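Local atomic coordinates of kinase-associated protein B (PDB entry 1Y71), a protein that is of unknown function but is probably a kinase-associated protein, built on an SH3-like sheet. Residues Glu12-Ile17 with Gln79-Tyr84; Gly21-Glu26 with Leu40-His45; Val36-Ala41 with Arg71-Ile76. All coordinates share one frame; numbering follows the deposited sequence.

Contact 1 of 3, residues Glu12-Ile17 with Gln79-Tyr84; sequences EIVTGI and QMVKKY
Lys83 crosses the end of Glu12 at about a right angle, its chain running past one carboxylate oxygen. With CG anti to the backbone N (chi1 -166°), the lysine starts at CB beside Glu12 OE1, comes nearest where CG lies 3.2 Å from Glu12 OE1, passes it again with CD, and after a bend at the last torsion (chi4 52°) brings NZ to 3.4 Å from Glu12 OE1. The salt bridge is therefore long and its hydrogen bond weak; Glu12 OE2 is taken by the backbone N of Glu9. A water links Lys83 NZ to the carbonyl of Ile13, whose oxygen also accepts Tyr84 N at 2.9 Å. Tyr84 presents its ring edge to Ile13 CG2, and its CB and CD1 meet Thr15 CG2, while the hydroxyl bonds to Glu87 O. Thr15 and Lys82 form a hydrogen-bonded pair: Thr15 N meets Lys82 O at 2.8 Å, and Lys82 N returns to Thr15 O. On the other face Val14 CB packs against Val81 CG1 at 3.7 Å, next to Phe8. Beyond Gly16, Ile17 N donates to Met80 O, and the bent selenomethionine lays its CE 3.7 Å from Ile17 CG2. A second water joins Thr15 OG1 to Met80 O. The arrangement is an antiparallel pairing in which the short strand 81-83 closes one edge of the sheet beside strand 13-18, as expected of an SH3-like fold.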
loop_
_atom_site.group_PDB
_atom_site.type_symbol
_atom_site.label_atom_id
_atom_site.label_comp_id
_atom_site.label_asym_id
_atom_site.label_seq_id
_atom_site.Cartn_x
_atom_site.Cartn_y
_atom_site.Cartn_z
ATOM N N GLU B 12 -0.325 -9.585 10.031
ATOM C CA GLU B 12 -0.345 -10.291 8.748
ATOM C C GLU B 12 -1.108 -9.504 7.685
ATOM O O GLU B 12 -2.221 -9.035 7.938
ATOM C CB GLU B 12 -0.908 -11.692 8.934
ATOM C CG GLU B 12 -1.099 -12.473 7.643
ATOM C CD GLU B 12 -1.069 -13.976 7.870
ATOM O OE1 GLU B 12 -1.156 -14.702 6.867
ATOM O OE2 GLU B 12 -0.954 -14.427 9.036
ATOM N N ILE B 13 -0.508 -9.373 6.501
ATOM C CA ILE B 13 -1.174 -8.777 5.331
ATOM C C ILE B 13 -2.072 -9.809 4.657
ATOM O O ILE B 13 -1.631 -10.930 4.352
ATOM C CB ILE B 13 -0.171 -8.182 4.310
ATOM C CG1 ILE B 13 0.782 -7.213 5.017
ATOM C CG2 ILE B 13 -0.919 -7.469 3.180
ATOM C CD1 ILE B 13 0.042 -6.096 5.816
ATOM N N VAL B 14 -3.337 -9.436 4.457
ATOM C CA VAL B 14 -4.367 -10.375 3.965
ATOM C C VAL B 14 -5.303 -9.683 2.974
ATOM O O VAL B 14 -5.237 -8.488 2.811
ATOM C CB VAL B 14 -5.201 -10.925 5.143
ATOM C CG1 VAL B 14 -4.305 -11.771 6.110
ATOM C CG2 VAL B 14 -5.918 -9.753 5.888
ATOM N N THR B 15 -6.126 -10.455 2.264
ATOM C CA THR B 15 -7.267 -9.915 1.564
ATOM C C THR B 15 -8.487 -10.296 2.418
ATOM O O THR B 15 -8.446 -11.292 3.165
ATOM C CB THR B 15 -7.431 -10.517 0.133
ATOM O OG1 THR B 15 -7.548 -11.928 0.253
ATOM C CG2 THR B 15 -6.219 -10.218 -0.790
ATOM N N GLY B 16 -9.553 -9.496 2.329
ATOM C CA GLY B 16 -10.792 -9.726 3.075
ATOM C C GLY B 16 -11.971 -9.355 2.189
ATOM O O GLY B 16 -11.935 -8.356 1.446
ATOM N N ILE B 17 -13.022 -10.155 2.280
ATOM C CA ILE B 17 -14.242 -9.913 1.540
ATOM C C ILE B 17 -15.262 -9.481 2.564
ATOM O O ILE B 17 -15.432 -10.171 3.585
ATOM C CB ILE B 17 -14.735 -11.185 0.813
ATOM C CG1 ILE B 17 -13.743 -11.567 -0.291
ATOM C CG2 ILE B 17 -16.158 -10.902 0.194
ATOM C CD1 ILE B 17 -13.984 -13.000 -0.884
ATOM N N GLN B 79 -13.280 -17.353 7.062
ATOM C CA GLN B 79 -13.362 -18.048 5.761
ATOM C C GLN B 79 -13.150 -17.074 4.613
ATOM O O GLN B 79 -12.822 -17.480 3.486
ATOM C CB GLN B 79 -14.755 -18.667 5.540
ATOM C CG GLN B 79 -15.459 -19.123 6.816
ATOM C CD GLN B 79 -16.555 -18.174 7.261
ATOM O OE1 GLN B 79 -17.489 -17.882 6.512
ATOM N NE2 GLN B 79 -16.464 -17.719 8.492
HETATM N N MSE B 80 -13.375 -15.793 4.905
HETATM C CA MSE B 80 -13.352 -14.755 3.885
HETATM C C MSE B 80 -12.016 -13.999 3.935
HETATM O O MSE B 80 -11.861 -12.982 3.256
HETATM C CB MSE B 80 -14.544 -13.786 4.081
HETATM C CG MSE B 80 -15.899 -14.509 4.222
HETATM SE SE MSE B 80 -16.225 -15.579 2.626
HETATM C CE MSE B 80 -16.983 -14.232 1.480
ATOM N N VAL B 81 -11.093 -14.478 4.773
ATOM C CA VAL B 81 -9.765 -13.880 4.912
ATOM C C VAL B 81 -8.689 -14.802 4.297
ATOM O O VAL B 81 -8.678 -16.024 4.545
ATOM C CB VAL B 81 -9.420 -13.522 6.405
ATOM C CG1 VAL B 81 -8.013 -12.874 6.514
ATOM C CG2 VAL B 81 -10.452 -12.565 6.996
ATOM N N LYS B 82 -7.789 -14.234 3.503
ATOM C CA LYS B 82 -6.712 -15.027 2.877
ATOM C C LYS B 82 -5.369 -14.291 2.973
ATOM O O LYS B 82 -5.348 -13.069 2.840
ATOM C CB LYS B 82 -7.046 -15.261 1.404
ATOM C CG LYS B 82 -6.374 -16.488 0.850
ATOM C CD LYS B 82 -5.814 -16.270 -0.548
ATOM C CE LYS B 82 -6.721 -16.889 -1.596
ATOM N NZ LYS B 82 -7.174 -18.250 -1.158
ATOM N N LYS B 83 -4.262 -15.019 3.226
ATOM C CA LYS B 83 -2.905 -14.430 3.210
ATOM C C LYS B 83 -2.649 -13.710 1.884
ATOM O O LYS B 83 -2.963 -14.243 0.817
ATOM C CB LYS B 83 -1.849 -15.543 3.375
ATOM C CG LYS B 83 -0.449 -15.010 3.711
ATOM C CD LYS B 83 0.504 -16.132 4.172
ATOM C CE LYS B 83 1.896 -15.559 4.458
ATOM N NZ LYS B 83 1.938 -14.361 5.390
ATOM N N TYR B 84 -2.090 -12.498 1.941
ATOM C CA TYR B 84 -1.787 -11.778 0.709
ATOM C C TYR B 84 -0.311 -11.323 0.735
ATOM O O TYR B 84 0.070 -10.559 1.593
ATOM C CB TYR B 84 -2.735 -10.591 0.503
ATOM C CG TYR B 84 -2.376 -9.727 -0.696
ATOM C CD1 TYR B 84 -2.684 -10.143 -1.995
ATOM C CD2 TYR B 84 -1.701 -8.515 -0.533
ATOM C CE1 TYR B 84 -2.356 -9.358 -3.092
ATOM C CE2 TYR B 84 -1.370 -7.730 -1.636
ATOM C CZ TYR B 84 -1.703 -8.164 -2.900
ATOM O OH TYR B 84 -1.373 -7.391 -3.977
HETATM O O HOH W 1 1.072 -11.683 4.166
HETATM O O HOH W 2 -10.294 -12.737 0.873
#

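Contact 2 of 3, residues Gly21-Glu26 with Leu40-His45; sequences GKYIGE and LAVLKH
Ile24 and Leu43, the latter at the corner where the chain turns, make the closest apolar contact between the two segments: Ile24 CD1 lies 3.6 Å from Leu43 CD2, and CG1 rests against the same leucine's CG and CD1. Ile24 CB also faces Ala41 CB at 4.1 Å. On the opposite face Tyr23 and Val42 run abreast from neighbouring strands, with Tyr23 CE1 4.0 Å from Val42 CG2. The carbonyl oxygen of Ala41 sits at the edge of the tyrosine ring; chi1 of -55° swings CG away from the carbonyl carbon and next to the backbone N. Outside this shell the backbone fixes the register. Ile24 O is gripped twice, by Leu40 N at 2.8 Å and by Ala41 N at 3.0 Å, and Ile24 N donates to Ala41 O. Lys22 O likewise accepts Leu43 N at 2.8 Å and Lys44 N at 2.9 Å, and Lys22 N returns to Lys44 O. Further out, Tyr23 OH bonds to Leu68 N, Val42 N to Ser94 OG of helix 91-104, and His45 NE2 to Tyr128 OH. Pro89 touches Ile24 and Ala41. Two classic beta bulges, which typically accentuate strand twist, mark the antiparallel hairpin 21-31/34-42 in the middle of the five-stranded sheet: Leu40-Ala41 opposite Ile24, and Leu43-Lys44 opposite Lys22 at the corner.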
loop_
_atom_site.group_PDB
_atom_site.type_symbol
_atom_site.label_atom_id
_atom_site.label_comp_id
_atom_site.label_asym_id
_atom_site.label_seq_id
_atom_site.Cartn_x
_atom_site.Cartn_y
_atom_site.Cartn_z
ATOM N N GLY B 21 -17.524 -6.424 -1.193
ATOM C CA GLY B 21 -16.311 -5.696 -1.534
ATOM C C GLY B 21 -15.139 -6.631 -1.232
ATOM O O GLY B 21 -15.276 -7.585 -0.473
ATOM N N LYS B 22 -13.999 -6.371 -1.840
ATOM C CA LYS B 22 -12.778 -7.122 -1.521
ATOM C C LYS B 22 -11.647 -6.144 -1.302
ATOM O O LYS B 22 -11.457 -5.218 -2.114
ATOM C CB LYS B 22 -12.415 -8.110 -2.641
ATOM C CG LYS B 22 -11.323 -9.080 -2.194
ATOM C CD LYS B 22 -11.046 -10.209 -3.267
ATOM C CE LYS B 22 -10.198 -11.322 -2.672
ATOM N NZ LYS B 22 -9.961 -12.384 -3.711
ATOM N N TYR B 23 -10.903 -6.355 -0.209
ATOM C CA TYR B 23 -9.888 -5.415 0.272
ATOM C C TYR B 23 -8.557 -6.090 0.586
ATOM O O TYR B 23 -8.505 -7.275 0.913
ATOM C CB TYR B 23 -10.408 -4.714 1.579
ATOM C CG TYR B 23 -11.753 -4.037 1.369
ATOM C CD1 TYR B 23 -11.819 -2.748 0.888
ATOM C CD2 TYR B 23 -12.959 -4.741 1.534
ATOM C CE1 TYR B 23 -13.048 -2.133 0.649
ATOM C CE2 TYR B 23 -14.184 -4.141 1.293
ATOM C CZ TYR B 23 -14.227 -2.836 0.861
ATOM O OH TYR B 23 -15.434 -2.220 0.598
ATOM N N ILE B 24 -7.478 -5.319 0.503
ATOM C CA ILE B 24 -6.200 -5.716 1.113
ATOM C C ILE B 24 -6.144 -5.000 2.436
ATOM O O ILE B 24 -6.479 -3.793 2.531
ATOM C CB ILE B 24 -4.999 -5.337 0.209
ATOM C CG1 ILE B 24 -5.072 -6.179 -1.062
ATOM C CG2 ILE B 24 -3.635 -5.411 0.978
ATOM C CD1 ILE B 24 -4.332 -5.605 -2.265
ATOM N N GLY B 25 -5.725 -5.721 3.467
ATOM C CA GLY B 25 -5.639 -5.119 4.807
ATOM C C GLY B 25 -4.651 -5.797 5.717
ATOM O O GLY B 25 -3.890 -6.670 5.307
ATOM N N GLU B 26 -4.665 -5.383 6.967
ATOM C CA GLU B 26 -3.755 -5.941 7.949
ATOM C C GLU B 26 -4.548 -6.522 9.125
ATOM O O GLU B 26 -5.466 -5.880 9.627
ATOM C CB GLU B 26 -2.775 -4.840 8.399
ATOM C CG GLU B 26 -1.774 -5.296 9.428
ATOM C CD GLU B 26 -1.065 -4.149 10.098
ATOM O OE1 GLU B 26 -1.448 -2.970 9.894
ATOM O OE2 GLU B 26 -0.123 -4.447 10.855
ATOM N N LEU B 40 -6.345 -1.377 3.927
ATOM C CA LEU B 40 -5.259 -0.602 3.307
ATOM C C LEU B 40 -5.469 -0.253 1.833
ATOM O O LEU B 40 -4.920 0.749 1.331
ATOM C CB LEU B 40 -3.926 -1.339 3.473
ATOM C CG LEU B 40 -3.512 -1.604 4.913
ATOM C CD1 LEU B 40 -2.297 -2.567 4.955
ATOM C CD2 LEU B 40 -3.230 -0.308 5.749
ATOM N N ALA B 41 -6.209 -1.111 1.123
ATOM C CA ALA B 41 -6.447 -0.914 -0.295
ATOM C C ALA B 41 -7.723 -1.619 -0.704
ATOM O O ALA B 41 -8.168 -2.541 -0.015
ATOM C CB ALA B 41 -5.283 -1.422 -1.117
ATOM N N VAL B 42 -8.291 -1.177 -1.826
ATOM C CA VAL B 42 -9.483 -1.779 -2.411
ATOM C C VAL B 42 -9.145 -2.597 -3.663
ATOM O O VAL B 42 -8.533 -2.089 -4.583
ATOM C CB VAL B 42 -10.543 -0.723 -2.787
ATOM C CG1 VAL B 42 -11.877 -1.431 -3.243
ATOM C CG2 VAL B 42 -10.797 0.247 -1.613
ATOM N N LEU B 43 -9.565 -3.862 -3.677
ATOM C CA LEU B 43 -9.443 -4.733 -4.854
ATOM C C LEU B 43 -10.749 -4.827 -5.649
ATOM O O LEU B 43 -10.733 -4.922 -6.895
ATOM C CB LEU B 43 -9.013 -6.166 -4.459
ATOM C CG LEU B 43 -7.588 -6.399 -3.986
ATOM C CD1 LEU B 43 -7.426 -7.852 -3.516
ATOM C CD2 LEU B 43 -6.544 -6.030 -5.045
ATOM N N LYS B 44 -11.870 -4.830 -4.939
ATOM C CA LYS B 44 -13.166 -4.886 -5.616
ATOM C C LYS B 44 -14.138 -3.995 -4.893
ATOM O O LYS B 44 -14.291 -4.106 -3.668
ATOM C CB LYS B 44 -13.696 -6.331 -5.700
ATOM C CG LYS B 44 -15.132 -6.410 -6.252
ATOM C CD LYS B 44 -15.687 -7.801 -6.018
ATOM C CE LYS B 44 -16.966 -8.024 -6.810
ATOM N NZ LYS B 44 -18.178 -8.028 -5.941
ATOM N N HIS B 45 -14.731 -3.067 -5.639
ATOM C CA HIS B 45 -15.725 -2.158 -5.086
ATOM C C HIS B 45 -17.024 -2.935 -4.914
ATOM O O HIS B 45 -17.352 -3.794 -5.756
ATOM C CB HIS B 45 -15.879 -0.894 -5.959
ATOM C CG HIS B 45 -16.609 0.219 -5.275
ATOM N ND1 HIS B 45 -17.988 0.287 -5.232
ATOM C CD2 HIS B 45 -16.157 1.298 -4.590
ATOM C CE1 HIS B 45 -18.353 1.371 -4.569
ATOM N NE2 HIS B 45 -17.263 1.994 -4.154
#

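Contact 3 of 3, residues Val36-Ala41 with Arg71-Ile76; sequences VVKVLA and REQTNI
Val36 opens the pairing by setting CG1 3.8 Å from Gln73 CB, on the face it shares with Asn75, whose OD1 is bonded to Arg31 and Ser34. Val37 turns to the buried face: its CB meets Ile76 CD1 at 4.0 Å, and its CG2 touches the same methyl, carried there by the extended isoleucine (chi2 176°). Its backbone is bonded both ways to Thr74, Val37 N to Thr74 O at 2.9 Å and Thr74 N to Val37 O at 3.0 Å, while Gln73 CA adds a CA-H...O contact to Val37 O. Lys38 then runs beside Gln73 on the face of Val36. Its CB, CG and CE pass the amide nitrogen, with Lys38 CE 3.4 Å from Gln73 NE2, so aliphatic carbon lines the amide; the bend at chi3 (-85°) carries the ammonium onward to a long, weak ion pair with Glu26. Lys38 CG also touches Arg71 O. Val39 N bonds to Glu72 O at 2.9 Å, with a straight N-H (170°), and Val39 CG2 rests near that oxygen. Val39 O finally accepts Arg71 N at 2.7 Å, where the positive phi of Arg71 marks the bend that leads into strand 73-76. Together these bonds make an antiparallel pairing that places 73-77 as the edge strand beside 34-42, opposite in the sheet from 81-83, in keeping with an SH3-like domain.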
loop_
_atom_site.group_PDB
_atom_site.type_symbol
_atom_site.label_atom_id
_atom_site.label_comp_id
_atom_site.label_asym_id
_atom_site.label_seq_id
_atom_site.Cartn_x
_atom_site.Cartn_y
_atom_site.Cartn_z
ATOM N N VAL B 36 -10.306 -8.940 12.899
ATOM C CA VAL B 36 -10.435 -7.522 12.680
ATOM C C VAL B 36 -9.353 -7.201 11.645
ATOM O O VAL B 36 -8.175 -7.555 11.835
ATOM C CB VAL B 36 -10.258 -6.676 13.985
ATOM C CG1 VAL B 36 -10.471 -5.231 13.680
ATOM C CG2 VAL B 36 -11.280 -7.134 15.070
ATOM N N VAL B 37 -9.773 -6.573 10.542
ATOM C CA VAL B 37 -8.874 -6.220 9.435
ATOM C C VAL B 37 -8.864 -4.700 9.273
ATOM O O VAL B 37 -9.934 -4.073 9.134
ATOM C CB VAL B 37 -9.328 -6.952 8.107
ATOM C CG1 VAL B 37 -8.522 -6.500 6.868
ATOM C CG2 VAL B 37 -9.245 -8.490 8.278
ATOM N N LYS B 38 -7.664 -4.116 9.301
ATOM C CA LYS B 38 -7.471 -2.712 8.988
ATOM C C LYS B 38 -7.293 -2.577 7.484
ATOM O O LYS B 38 -6.318 -3.083 6.908
ATOM C CB LYS B 38 -6.260 -2.155 9.748
ATOM C CG LYS B 38 -5.967 -0.641 9.595
ATOM C CD LYS B 38 -4.458 -0.350 9.847
ATOM C CE LYS B 38 -4.040 -0.163 11.298
ATOM N NZ LYS B 38 -2.497 -0.241 11.448
ATOM N N VAL B 39 -8.213 -1.852 6.857
ATOM C CA VAL B 39 -8.251 -1.734 5.392
ATOM C C VAL B 39 -7.097 -0.852 4.894
ATOM O O VAL B 39 -6.889 0.277 5.371
ATOM C CB VAL B 39 -9.612 -1.174 4.900
ATOM C CG1 VAL B 39 -9.601 -0.869 3.391
ATOM C CG2 VAL B 39 -10.722 -2.118 5.231
ATOM N N LEU B 40 -6.345 -1.377 3.927
ATOM C CA LEU B 40 -5.259 -0.602 3.307
ATOM C C LEU B 40 -5.469 -0.253 1.833
ATOM O O LEU B 40 -4.920 0.749 1.331
ATOM C CB LEU B 40 -3.926 -1.339 3.473
ATOM C CG LEU B 40 -3.512 -1.604 4.913
ATOM C CD1 LEU B 40 -2.297 -2.567 4.955
ATOM C CD2 LEU B 40 -3.230 -0.308 5.749
ATOM N N ALA B 41 -6.209 -1.111 1.123
ATOM C CA ALA B 41 -6.447 -0.914 -0.295
ATOM C C ALA B 41 -7.723 -1.619 -0.704
ATOM O O ALA B 41 -8.168 -2.541 -0.015
ATOM C CB ALA B 41 -5.283 -1.422 -1.117
ATOM N N ARG B 71 -7.854 2.546 6.397
ATOM C CA ARG B 71 -7.633 2.257 7.816
ATOM C C ARG B 71 -8.897 1.982 8.625
ATOM O O ARG B 71 -8.804 1.798 9.844
ATOM C CB ARG B 71 -6.769 3.325 8.516
ATOM C CG ARG B 71 -5.456 3.546 7.813
ATOM C CD ARG B 71 -4.461 4.346 8.632
ATOM N NE ARG B 71 -4.944 5.675 8.955
ATOM C CZ ARG B 71 -5.493 6.026 10.127
ATOM N NH1 ARG B 71 -5.655 5.129 11.116
ATOM N NH2 ARG B 71 -5.901 7.285 10.314
ATOM N N GLU B 72 -10.060 1.898 7.959
ATOM C CA GLU B 72 -11.269 1.413 8.636
ATOM C C GLU B 72 -10.967 0.007 9.184
ATOM O O GLU B 72 -10.276 -0.754 8.537
ATOM C CB GLU B 72 -12.458 1.389 7.675
ATOM C CG GLU B 72 -13.797 0.963 8.340
ATOM C CD GLU B 72 -15.077 1.490 7.617
ATOM O OE1 GLU B 72 -15.021 2.136 6.542
ATOM O OE2 GLU B 72 -16.166 1.267 8.172
ATOM N N GLN B 73 -11.417 -0.318 10.390
ATOM C CA GLN B 73 -11.186 -1.666 10.917
ATOM C C GLN B 73 -12.545 -2.342 10.978
ATOM O O GLN B 73 -13.536 -1.774 11.495
ATOM C CB GLN B 73 -10.458 -1.669 12.274
ATOM C CG GLN B 73 -9.172 -0.822 12.280
ATOM C CD GLN B 73 -8.112 -1.232 13.306
ATOM O OE1 GLN B 73 -8.395 -1.822 14.355
ATOM N NE2 GLN B 73 -6.877 -0.883 13.012
ATOM N N THR B 74 -12.622 -3.503 10.350
ATOM C CA THR B 74 -13.896 -4.190 10.226
ATOM C C THR B 74 -13.680 -5.661 10.563
ATOM O O THR B 74 -12.639 -6.230 10.270
ATOM C CB THR B 74 -14.590 -3.949 8.832
ATOM O OG1 THR B 74 -14.211 -4.946 7.890
ATOM C CG2 THR B 74 -14.234 -2.580 8.257
ATOM N N ASN B 75 -14.659 -6.233 11.242
ATOM C CA ASN B 75 -14.702 -7.655 11.530
ATOM C C ASN B 75 -15.072 -8.490 10.308
ATOM O O ASN B 75 -16.088 -8.240 9.658
ATOM C CB ASN B 75 -15.690 -7.923 12.655
ATOM C CG ASN B 75 -15.617 -9.346 13.150
ATOM O OD1 ASN B 75 -14.520 -9.881 13.362
ATOM N ND2 ASN B 75 -16.770 -9.963 13.374
ATOM N N ILE B 76 -14.232 -9.479 10.000
ATOM C CA ILE B 76 -14.437 -10.331 8.819
ATOM C C ILE B 76 -14.349 -11.788 9.216
ATOM O O ILE B 76 -13.362 -12.197 9.836
ATOM C CB ILE B 76 -13.428 -9.962 7.659
ATOM C CG1 ILE B 76 -13.608 -8.501 7.259
ATOM C CG2 ILE B 76 -13.609 -10.860 6.398
ATOM C CD1 ILE B 76 -12.639 -8.031 6.222
#

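Overall arrangement
The three contacts are successive pairings of one antiparallel sheet. Contact 2 holds its centre, about 9 Å from the centre of contact 1 and about 8 Å from that of contact 3, while the latter two seat its outermost strands. Contacts 1 and 2 are joined by probable backbone hydrogen bonds, Gly16 O to Tyr23 N at 2.8 Å and Val14 O to Gly25 N at 2.9 Å. Contacts 2 and 3 share Leu40 and Ala41, and Tyr23 packs on Val39. The edges also meet: Ile76 CG2 lies 3.6 Å from Val81 CG2, with Val14 on Val37, consistent with a barrel-like curl. All three contacts reach the second subunit, through Ile13, Glu26, Lys38 and Leu40.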